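PDB 1TBX: protein F-93 from Sulfolobus virus 1, which probably acts as a homodimeric winged-helix transcription factor that recognises a palindromic or pseudo-palindromic DNA target. Local coordinates for residues 82-85 with 86-90; 42-45 with 46-49; 24-27 with 28-32. All coordinates share one frame; numbering follows the deposited sequence.

In the fold
All three contacts are local ones, each between successive turns of a single helix. Interactions 3 and 2 lie on helices 25-33 and 40-52, which follow each other in the chain and form the helix-turn-helix part of the winged-helix domain. Their centres are about 12 Å apart and they touch: Phe43 CE1 packs 3.5 Å from Tyr29 CA, and Tyr44 OH lies 3.6 Å from Thr25 CG2. Interaction 1 stands apart on the C-terminal helix 71-94, its centre about 22 Å from that of interaction 2 and about 20 Å from that of interaction 3. It faces the second subunit, whereas 42-49 belongs to the presumed recognition helix, across the chain's centre.

Interaction 1 of 3, residues 82-85 with 86-90; sequences TAIE and TYKQI
Thr86 turns OG1 back beside its own backbone N (chi1 -63°), which brings the hydroxyl to the oxygen of Thr82, one turn earlier in the helix, 34° out of the carbonyl plane. Thr86 OG1 donates to Thr82 O at 2.6 Å, and Thr86 N donates to the same oxygen at 2.9 Å. The two donors arrive from opposite faces of the carbonyl plane, so one acceptor serves both. Threonine suits this place because its short branch can return to the helix backbone, satisfying its own hydroxyl. Glu85 sends CG anti to its backbone N (chi1 -154°) and then bends, while Lys88 bends near its end. Their charged groups meet in a salt bridge, Glu85 OE1 to Lys88 NZ at 2.7 Å, with the ammonium approaching from above the carboxylate plane. Lys88 CE also passes 4.1 Å from Ile84 CG2, joining the ion pair to an apolar neighbour. Deeper in, Ile84 packs on Ala15 of helix 9-17 and on Phe36, and Tyr87 meets Phe6 edge-to-face while its hydroxyl bonds to Lys91. Ala83 and Thr86 pack on Ser79 of the second subunit, and Tyr87 meets Phe76 of that subunit, so helix 71-94 joins its own domain to the dimer interface.

Interaction 2 of 3, residues 42-45 with 46-49; sequences TFYD and AKKF
The Tyr44 ring has Phe43 CD2 over one face, 3.7 Å above the plane and displaced toward the rim, while Lys47 NZ stands at its edge, close to the ring plane. Tyr44 CD1 in turn lies at the edge of the Phe43 ring. Lys47 starts with CG anti to its backbone N (chi1 174°) and bends twice, which carries its chain back one turn to cross the tyrosine. There CD comes to 3.9 Å and NZ to 3.8 Å from Tyr44 CD2. Lysine fits because its long flexible chain can run along the rim of the ring and set the ammonium at its edge; Lys47 also has a long, weak ion pair with Glu58. Phe43 packs between helices 9-17 and 25-33, on Val13 and Leu28, and meets Tyr29 edge-to-face, and the small Ala46 lets Val13 and Pro9 of helix 9-17 come close. Beneath the side chains runs the regular helical ladder, with Lys48 N to Tyr44 O at 2.8 Å. Helix 40-52 is the second of the helix-turn-helix and probably the recognition helix. Asp45 and Lys48 are exposed, and their charged atoms, OD1 and NZ, remain 6.0 Å apart, so they form no salt bridge. With NZ at the ring edge, the Lys47–Tyr44 contact is side-chain packing rather than a cation-pi interaction, and the lysine charge probably feels Glu58 more than the ring.

Interaction 3 of 3, residues 24-27 with 28-32; sequences ATYD and LYKKV
Lys30 N donates to Tyr26 O at 2.9 Å, the shortest of the four i-to-i+4 bonds that join 24-27 to 28-32 in the first turns of the helix. Above this backbone bond Tyr26 and Tyr29 lie side by side and point the same way, because each sends CG anti to its backbone N (chi1 -173° and 172°). Tyr26 CE1 touches Tyr29 CD2 at 3.4 Å, with the ring planes inclined at 42°. On the same side of the Tyr26 ring, but at the CE2 rim, the Lys30 chain passes, its CD 3.7 Å from Tyr26 CE2. The same methylene lies 3.7 Å from Asp27 OD1, but Lys30 NZ stays 4.4 Å from Asp27 OD1, beyond a salt bridge; the opposite charges probably still attract. Leucine suits position 28, turned into the core against Val13, Tyr16 and Leu67, and tyrosine suits position 29 because its ring can be buried while its hydroxyl bonds to Met38 O. At the helix start, Thr25 OG1 is hydrogen-bonded to Glu58 and to Lys65 O, tying this helix to the two-stranded sheet. An amphipathic helix packed against helix 40-52 and the sheet is what the first helix of a helix-turn-helix provides in winged-helix DNA-binding domains.

Interaction 1 of 3, residues 82-85 with 86-90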
ATOM      1  N   THR A  82       4.892   2.074  -8.362  1.00 25.80           N
ATOM      2  CA  THR A  82       3.869   2.435  -9.335  1.00 26.33           C
ATOM      3  C   THR A  82       2.556   2.822  -8.601  1.00 27.50           C
ATOM      4  O   THR A  82       1.971   3.857  -8.877  1.00 27.84           O
ATOM      5  CB  THR A  82       3.748   1.272 -10.481  1.00 25.68           C
ATOM      6  OG1 THR A  82       2.600   1.441 -11.310  1.00 33.43           O
ATOM      7  CG2 THR A  82       3.435  -0.063  -9.960  1.00 25.33           C
ATOM      8  N   ALA A  83       2.158   2.002  -7.629  1.00 24.30           N
ATOM      9  CA  ALA A  83       1.092   2.304  -6.694  1.00 22.83           C
ATOM     10  C   ALA A  83       1.259   3.645  -5.911  1.00 23.23           C
ATOM     11  O   ALA A  83       0.389   4.528  -6.016  1.00 23.15           O
ATOM     12  CB  ALA A  83       0.885   1.134  -5.762  1.00 17.13           C
ATOM     13  N   ILE A  84       2.358   3.815  -5.160  1.00 21.18           N
ATOM     14  CA  ILE A  84       2.630   5.079  -4.434  1.00 22.97           C
ATOM     15  C   ILE A  84       2.709   6.289  -5.362  1.00 25.84           C
ATOM     16  O   ILE A  84       2.166   7.373  -5.075  1.00 27.36           O
ATOM     17  CB  ILE A  84       3.927   4.976  -3.629  1.00 28.63           C
ATOM     18  CG1 ILE A  84       3.741   3.993  -2.467  1.00 29.18           C
ATOM     19  CG2 ILE A  84       4.376   6.362  -3.131  1.00 23.02           C
ATOM     20  CD1 ILE A  84       4.940   3.188  -2.170  1.00 32.75           C
ATOM     21  N   GLU A  85       3.373   6.100  -6.486  1.00 23.45           N
ATOM     22  CA  GLU A  85       3.481   7.154  -7.456  1.00 23.55           C
ATOM     23  C   GLU A  85       2.128   7.600  -7.999  1.00 24.58           C
ATOM     24  O   GLU A  85       1.909   8.803  -8.213  1.00 23.57           O
ATOM     25  CB  GLU A  85       4.392   6.700  -8.564  1.00 17.61           C
ATOM     26  CG  GLU A  85       5.041   7.860  -9.243  1.00 29.68           C
ATOM     27  CD  GLU A  85       6.144   8.496  -8.391  1.00 40.90           C
ATOM     28  OE1 GLU A  85       6.701   7.784  -7.476  1.00 37.81           O
ATOM     29  OE2 GLU A  85       6.446   9.711  -8.662  1.00 42.88           O
ATOM     30  N   THR A  86       1.238   6.622  -8.229  1.00 21.45           N
ATOM     31  CA  THR A  86      -0.065   6.888  -8.773  1.00 20.36           C
ATOM     32  C   THR A  86      -0.818   7.605  -7.676  1.00 20.56           C
ATOM     33  O   THR A  86      -1.512   8.578  -7.929  1.00 20.72           O
ATOM     34  CB  THR A  86      -0.765   5.551  -9.141  1.00 25.13           C
ATOM     35  OG1 THR A  86      -0.014   4.883 -10.161  1.00 24.61           O
ATOM     36  CG2 THR A  86      -2.172   5.789  -9.772  1.00 15.05           C
ATOM     37  N   TYR A  87      -0.660   7.112  -6.450  1.00 19.57           N
ATOM     38  CA  TYR A  87      -1.214   7.792  -5.278  1.00 23.58           C
ATOM     39  C   TYR A  87      -0.833   9.268  -5.203  1.00 25.58           C
ATOM     40  O   TYR A  87      -1.737  10.115  -5.147  1.00 21.65           O
ATOM     41  CB  TYR A  87      -0.758   7.158  -3.978  1.00 25.03           C
ATOM     42  CG  TYR A  87      -1.465   7.736  -2.771  1.00 28.57           C
ATOM     43  CD1 TYR A  87      -2.837   7.983  -2.809  1.00 30.69           C
ATOM     44  CD2 TYR A  87      -0.768   8.043  -1.596  1.00 25.78           C
ATOM     45  CE1 TYR A  87      -3.504   8.512  -1.728  1.00 30.12           C
ATOM     46  CE2 TYR A  87      -1.435   8.577  -0.504  1.00 28.33           C
ATOM     47  CZ  TYR A  87      -2.802   8.809  -0.576  1.00 30.31           C
ATOM     48  OH  TYR A  87      -3.499   9.304   0.503  1.00 31.18           O
ATOM     49  N   LYS A  88       0.485   9.555  -5.179  1.00 20.06           N
ATOM     50  CA  LYS A  88       0.993  10.912  -5.245  1.00 21.18           C
ATOM     51  C   LYS A  88       0.323  11.734  -6.326  1.00 22.05           C
ATOM     52  O   LYS A  88      -0.141  12.828  -6.053  1.00 24.42           O
ATOM     53  CB  LYS A  88       2.451  10.888  -5.547  1.00 26.86           C
ATOM     54  CG  LYS A  88       3.388  10.698  -4.394  1.00 29.23           C
ATOM     55  CD  LYS A  88       4.833  11.000  -4.888  1.00 36.27           C
ATOM     56  CE  LYS A  88       5.838   9.974  -4.273  1.00 50.39           C
ATOM     57  NZ  LYS A  88       6.757   9.141  -5.176  1.00 50.52           N
ATOM     58  N   GLN A  89       0.214  11.210  -7.550  1.00 25.42           N
ATOM     59  CA  GLN A  89      -0.424  11.968  -8.645  1.00 23.50           C
ATOM     60  C   GLN A  89      -1.893  12.148  -8.469  1.00 23.73           C
ATOM     61  O   GLN A  89      -2.474  13.055  -9.049  1.00 27.21           O
ATOM     62  CB  GLN A  89      -0.162  11.338 -10.016  1.00 23.15           C
ATOM     63  CG  GLN A  89       1.259  11.482 -10.466  1.00 32.74           C
ATOM     64  CD  GLN A  89       1.746  12.957 -10.446  1.00 36.51           C
ATOM     65  OE1 GLN A  89       1.126  13.834 -11.086  1.00 38.99           O
ATOM     66  NE2 GLN A  89       2.820  13.223  -9.705  1.00 23.93           N
ATOM     67  N   ILE A  90      -2.522  11.251  -7.718  1.00 27.68           N
ATOM     68  CA  ILE A  90      -3.959  11.342  -7.475  1.00 30.14           C
ATOM     69  C   ILE A  90      -4.192  12.472  -6.446  1.00 29.72           C
ATOM     70  O   ILE A  90      -4.983  13.384  -6.686  1.00 26.19           O
ATOM     71  CB  ILE A  90      -4.507   9.949  -7.052  1.00 30.50           C
ATOM     72  CG1 ILE A  90      -5.038   9.200  -8.271  1.00 27.89           C
ATOM     73  CG2 ILE A  90      -5.576  10.067  -5.992  1.00 33.53           C
ATOM     74  CD1 ILE A  90      -5.323   7.748  -7.993  1.00 33.10           C
TER

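Interaction 2 of 3, residues 42-45 with 46-49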
ATOM      1  N   THR A  42       9.594   4.719  13.541  1.00 25.22           N
ATOM      2  CA  THR A  42       8.855   3.994  12.541  1.00 19.29           C
ATOM      3  C   THR A  42       9.739   3.593  11.324  1.00 24.02           C
ATOM      4  O   THR A  42       9.650   2.451  10.882  1.00 26.98           O
ATOM      5  CB  THR A  42       7.347   4.504  12.241  1.00 20.27           C
ATOM      6  OG1 THR A  42       7.090   4.560  10.809  1.00 21.62           O
ATOM      7  CG2 THR A  42       6.916   5.881  12.841  1.00  4.89           C
ATOM      8  N   PHE A  43      10.638   4.473  10.846  1.00 24.91           N
ATOM      9  CA  PHE A  43      11.491   4.116   9.677  1.00 25.19           C
ATOM     10  C   PHE A  43      12.374   2.911   9.919  1.00 26.65           C
ATOM     11  O   PHE A  43      12.426   2.023   9.068  1.00 23.28           O
ATOM     12  CB  PHE A  43      12.349   5.290   9.168  1.00 25.88           C
ATOM     13  CG  PHE A  43      13.377   4.905   8.119  1.00 21.94           C
ATOM     14  CD1 PHE A  43      13.117   5.089   6.772  1.00 20.25           C
ATOM     15  CD2 PHE A  43      14.647   4.383   8.495  1.00 23.58           C
ATOM     16  CE1 PHE A  43      14.079   4.732   5.764  1.00 20.29           C
ATOM     17  CE2 PHE A  43      15.620   4.000   7.501  1.00 17.81           C
ATOM     18  CZ  PHE A  43      15.340   4.183   6.145  1.00 16.85           C
ATOM     19  N   TYR A  44      13.069   2.896  11.065  1.00 24.99           N
ATOM     20  CA  TYR A  44      13.978   1.796  11.418  1.00 26.18           C
ATOM     21  C   TYR A  44      13.210   0.508  11.663  1.00 24.28           C
ATOM     22  O   TYR A  44      13.665  -0.566  11.284  1.00 26.59           O
ATOM     23  CB  TYR A  44      14.994   2.166  12.540  1.00 23.99           C
ATOM     24  CG  TYR A  44      16.179   2.925  11.935  1.00 28.80           C
ATOM     25  CD1 TYR A  44      16.207   4.312  11.897  1.00 31.82           C
ATOM     26  CD2 TYR A  44      17.227   2.255  11.331  1.00 30.92           C
ATOM     27  CE1 TYR A  44      17.275   5.013  11.273  1.00 31.29           C
ATOM     28  CE2 TYR A  44      18.293   2.938  10.740  1.00 33.80           C
ATOM     29  CZ  TYR A  44      18.303   4.317  10.704  1.00 31.72           C
ATOM     30  OH  TYR A  44      19.356   4.988  10.125  1.00 36.10           O
ATOM     31  N   ASP A  45      12.007   0.613  12.202  1.00 23.19           N
ATOM     32  CA  ASP A  45      11.193  -0.576  12.349  1.00 25.98           C
ATOM     33  C   ASP A  45      10.976  -1.214  10.981  1.00 26.97           C
ATOM     34  O   ASP A  45      11.107  -2.434  10.821  1.00 26.95           O
ATOM     35  CB  ASP A  45       9.879  -0.223  12.989  1.00 28.51           C
ATOM     36  CG  ASP A  45       9.859  -0.547  14.438  1.00 35.92           C
ATOM     37  OD1 ASP A  45      10.931  -0.901  15.024  1.00 35.68           O
ATOM     38  OD2 ASP A  45       8.790  -0.480  15.082  1.00 43.66           O
ATOM     39  N   ALA A  46      10.695  -0.371   9.993  1.00 19.75           N
ATOM     40  CA  ALA A  46      10.521  -0.833   8.647  1.00 21.35           C
ATOM     41  C   ALA A  46      11.825  -1.410   8.047  1.00 26.62           C
ATOM     42  O   ALA A  46      11.790  -2.444   7.351  1.00 30.64           O
ATOM     43  CB  ALA A  46       9.934   0.295   7.767  1.00 18.14           C
ATOM     44  N   LYS A  47      12.973  -0.774   8.306  1.00 26.15           N
ATOM     45  CA  LYS A  47      14.214  -1.329   7.764  1.00 27.06           C
ATOM     46  C   LYS A  47      14.375  -2.721   8.382  1.00 25.50           C
ATOM     47  O   LYS A  47      14.589  -3.700   7.661  1.00 23.88           O
ATOM     48  CB  LYS A  47      15.437  -0.398   7.970  1.00 27.77           C
ATOM     49  CG  LYS A  47      16.819  -0.957   7.568  1.00 23.66           C
ATOM     50  CD  LYS A  47      17.899  -0.507   8.595  1.00 32.66           C
ATOM     51  CE  LYS A  47      18.448  -1.627   9.518  1.00 27.52           C
ATOM     52  NZ  LYS A  47      19.000  -1.105  10.808  1.00 34.62           N
ATOM     53  N   LYS A  48      14.181  -2.815   9.699  1.00 23.84           N
ATOM     54  CA  LYS A  48      14.306  -4.097  10.396  1.00 26.15           C
ATOM     55  C   LYS A  48      13.466  -5.169   9.689  1.00 27.51           C
ATOM     56  O   LYS A  48      13.954  -6.256   9.352  1.00 27.66           O
ATOM     57  CB  LYS A  48      13.872  -3.972  11.848  1.00 24.96           C
ATOM     58  CG  LYS A  48      14.776  -4.726  12.848  1.00 31.58           C
ATOM     59  CD  LYS A  48      13.999  -5.689  13.744  1.00 32.27           C
ATOM     60  CE  LYS A  48      14.414  -5.585  15.219  1.00 43.01           C
ATOM     61  NZ  LYS A  48      13.434  -6.276  16.151  1.00 45.72           N
ATOM     62  N   PHE A  49      12.211  -4.828   9.427  1.00 26.28           N
ATOM     63  CA  PHE A  49      11.279  -5.794   8.905  1.00 26.27           C
ATOM     64  C   PHE A  49      11.704  -6.281   7.495  1.00 24.48           C
ATOM     65  O   PHE A  49      11.799  -7.476   7.253  1.00 23.78           O
ATOM     66  CB  PHE A  49       9.857  -5.212   8.966  1.00 22.91           C
ATOM     67  CG  PHE A  49       8.835  -6.026   8.244  1.00 25.78           C
ATOM     68  CD1 PHE A  49       8.202  -7.087   8.873  1.00 18.27           C
ATOM     69  CD2 PHE A  49       8.501  -5.727   6.918  1.00 29.71           C
ATOM     70  CE1 PHE A  49       7.258  -7.852   8.200  1.00 21.90           C
ATOM     71  CE2 PHE A  49       7.535  -6.510   6.224  1.00 31.33           C
ATOM     72  CZ  PHE A  49       6.914  -7.564   6.870  1.00 24.78           C
TER

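Interaction 3 of 3, residues 24-27 with 28-32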
ATOM      1  N   ALA A  24      23.149   5.400   1.755  1.00 26.98           N
ATOM      2  CA  ALA A  24      23.278   5.230   3.190  1.00 23.53           C
ATOM      3  C   ALA A  24      21.870   5.255   3.790  1.00 24.52           C
ATOM      4  O   ALA A  24      21.066   6.142   3.500  1.00 24.72           O
ATOM      5  CB  ALA A  24      24.138   6.321   3.795  1.00 19.28           C
ATOM      6  N   THR A  25      21.584   4.241   4.605  1.00 25.62           N
ATOM      7  CA  THR A  25      20.329   4.066   5.328  1.00 23.07           C
ATOM      8  C   THR A  25      19.695   5.375   5.833  1.00 24.21           C
ATOM      9  O   THR A  25      18.540   5.656   5.533  1.00 26.25           O
ATOM     10  CB  THR A  25      20.587   3.074   6.469  1.00 26.78           C
ATOM     11  OG1 THR A  25      21.022   1.809   5.925  1.00 25.40           O
ATOM     12  CG2 THR A  25      19.307   2.772   7.242  1.00 29.47           C
ATOM     13  N   TYR A  26      20.439   6.191   6.552  1.00 24.61           N
ATOM     14  CA  TYR A  26      19.865   7.439   7.042  1.00 25.77           C
ATOM     15  C   TYR A  26      19.497   8.424   5.927  1.00 26.16           C
ATOM     16  O   TYR A  26      18.513   9.173   6.052  1.00 23.38           O
ATOM     17  CB  TYR A  26      20.725   8.118   8.124  1.00 26.58           C
ATOM     18  CG  TYR A  26      20.022   9.297   8.727  1.00 28.79           C
ATOM     19  CD1 TYR A  26      18.987   9.121   9.660  1.00 29.48           C
ATOM     20  CD2 TYR A  26      20.358  10.593   8.341  1.00 29.66           C
ATOM     21  CE1 TYR A  26      18.321  10.217  10.217  1.00 29.33           C
ATOM     22  CE2 TYR A  26      19.702  11.693   8.880  1.00 32.26           C
ATOM     23  CZ  TYR A  26      18.680  11.502   9.814  1.00 34.94           C
ATOM     24  OH  TYR A  26      18.049  12.608  10.355  1.00 38.53           O
ATOM     25  N   ASP A  27      20.264   8.433   4.844  1.00 24.66           N
ATOM     26  CA  ASP A  27      19.831   9.251   3.714  1.00 27.73           C
ATOM     27  C   ASP A  27      18.547   8.746   3.116  1.00 27.91           C
ATOM     28  O   ASP A  27      17.745   9.556   2.645  1.00 31.49           O
ATOM     29  CB  ASP A  27      20.886   9.391   2.625  1.00 23.74           C
ATOM     30  CG  ASP A  27      22.029  10.234   3.082  1.00 31.69           C
ATOM     31  OD1 ASP A  27      21.772  11.048   4.009  1.00 30.83           O
ATOM     32  OD2 ASP A  27      23.202  10.119   2.632  1.00 30.57           O
ATOM     33  N   LEU A  28      18.347   7.423   3.116  1.00 26.93           N
ATOM     34  CA  LEU A  28      17.086   6.888   2.621  1.00 25.25           C
ATOM     35  C   LEU A  28      15.987   7.386   3.535  1.00 26.59           C
ATOM     36  O   LEU A  28      14.946   7.802   3.068  1.00 24.98           O
ATOM     37  CB  LEU A  28      17.063   5.365   2.532  1.00 26.75           C
ATOM     38  CG  LEU A  28      15.696   4.806   2.063  1.00 27.71           C
ATOM     39  CD1 LEU A  28      15.415   5.114   0.563  1.00 22.59           C
ATOM     40  CD2 LEU A  28      15.451   3.307   2.359  1.00 19.34           C
ATOM     41  N   TYR A  29      16.241   7.394   4.832  1.00 26.22           N
ATOM     42  CA  TYR A  29      15.303   7.989   5.719  1.00 23.82           C
ATOM     43  C   TYR A  29      14.964   9.447   5.373  1.00 28.48           C
ATOM     44  O   TYR A  29      13.782   9.799   5.354  1.00 30.90           O
ATOM     45  CB  TYR A  29      15.799   7.946   7.138  1.00 23.06           C
ATOM     46  CG  TYR A  29      14.880   8.761   8.004  1.00 21.55           C
ATOM     47  CD1 TYR A  29      13.542   8.400   8.159  1.00 21.83           C
ATOM     48  CD2 TYR A  29      15.305   9.920   8.589  1.00 18.59           C
ATOM     49  CE1 TYR A  29      12.701   9.136   8.934  1.00 19.43           C
ATOM     50  CE2 TYR A  29      14.465  10.665   9.400  1.00 16.83           C
ATOM     51  CZ  TYR A  29      13.172  10.264   9.553  1.00 16.80           C
ATOM     52  OH  TYR A  29      12.320  11.002  10.292  1.00 12.24           O
ATOM     53  N   LYS A  30      15.970  10.298   5.145  1.00 26.13           N
ATOM     54  CA  LYS A  30      15.697  11.695   4.817  1.00 24.34           C
ATOM     55  C   LYS A  30      14.772  11.839   3.616  1.00 26.41           C
ATOM     56  O   LYS A  30      13.839  12.637   3.615  1.00 33.34           O
ATOM     57  CB  LYS A  30      16.965  12.442   4.546  1.00 18.12           C
ATOM     58  CG  LYS A  30      17.673  12.812   5.791  1.00 17.78           C
ATOM     59  CD  LYS A  30      19.097  13.083   5.463  1.00 23.18           C
ATOM     60  CE  LYS A  30      19.330  14.584   5.606  1.00 35.70           C
ATOM     61  NZ  LYS A  30      20.364  15.116   4.666  1.00 39.65           N
ATOM     62  N   LYS A  31      15.016  11.033   2.615  1.00 22.98           N
ATOM     63  CA  LYS A  31      14.300  11.084   1.363  1.00 25.97           C
ATOM     64  C   LYS A  31      12.821  10.684   1.534  1.00 29.06           C
ATOM     65  O   LYS A  31      11.920  11.382   1.064  1.00 28.58           O
ATOM     66  CB  LYS A  31      14.969  10.082   0.442  1.00 27.44           C
ATOM     67  CG  LYS A  31      14.685  10.253  -0.987  1.00 36.29           C
ATOM     68  CD  LYS A  31      15.700   9.452  -1.796  1.00 40.66           C
ATOM     69  CE  LYS A  31      17.026  10.180  -1.902  1.00 42.30           C
ATOM     70  NZ  LYS A  31      16.999  11.164  -3.011  1.00 42.30           N
ATOM     71  N   VAL A  32      12.601   9.538   2.178  1.00 26.13           N
ATOM     72  CA  VAL A  32      11.284   9.007   2.455  1.00 23.50           C
ATOM     73  C   VAL A  32      10.530  10.080   3.227  1.00 28.20           C
ATOM     74  O   VAL A  32       9.422  10.517   2.845  1.00 30.50           O
ATOM     75  CB  VAL A  32      11.371   7.677   3.275  1.00 22.18           C
ATOM     76  CG1 VAL A  32      10.079   7.340   3.969  1.00 20.78           C
ATOM     77  CG2 VAL A  32      11.760   6.509   2.365  1.00 22.34           C
TER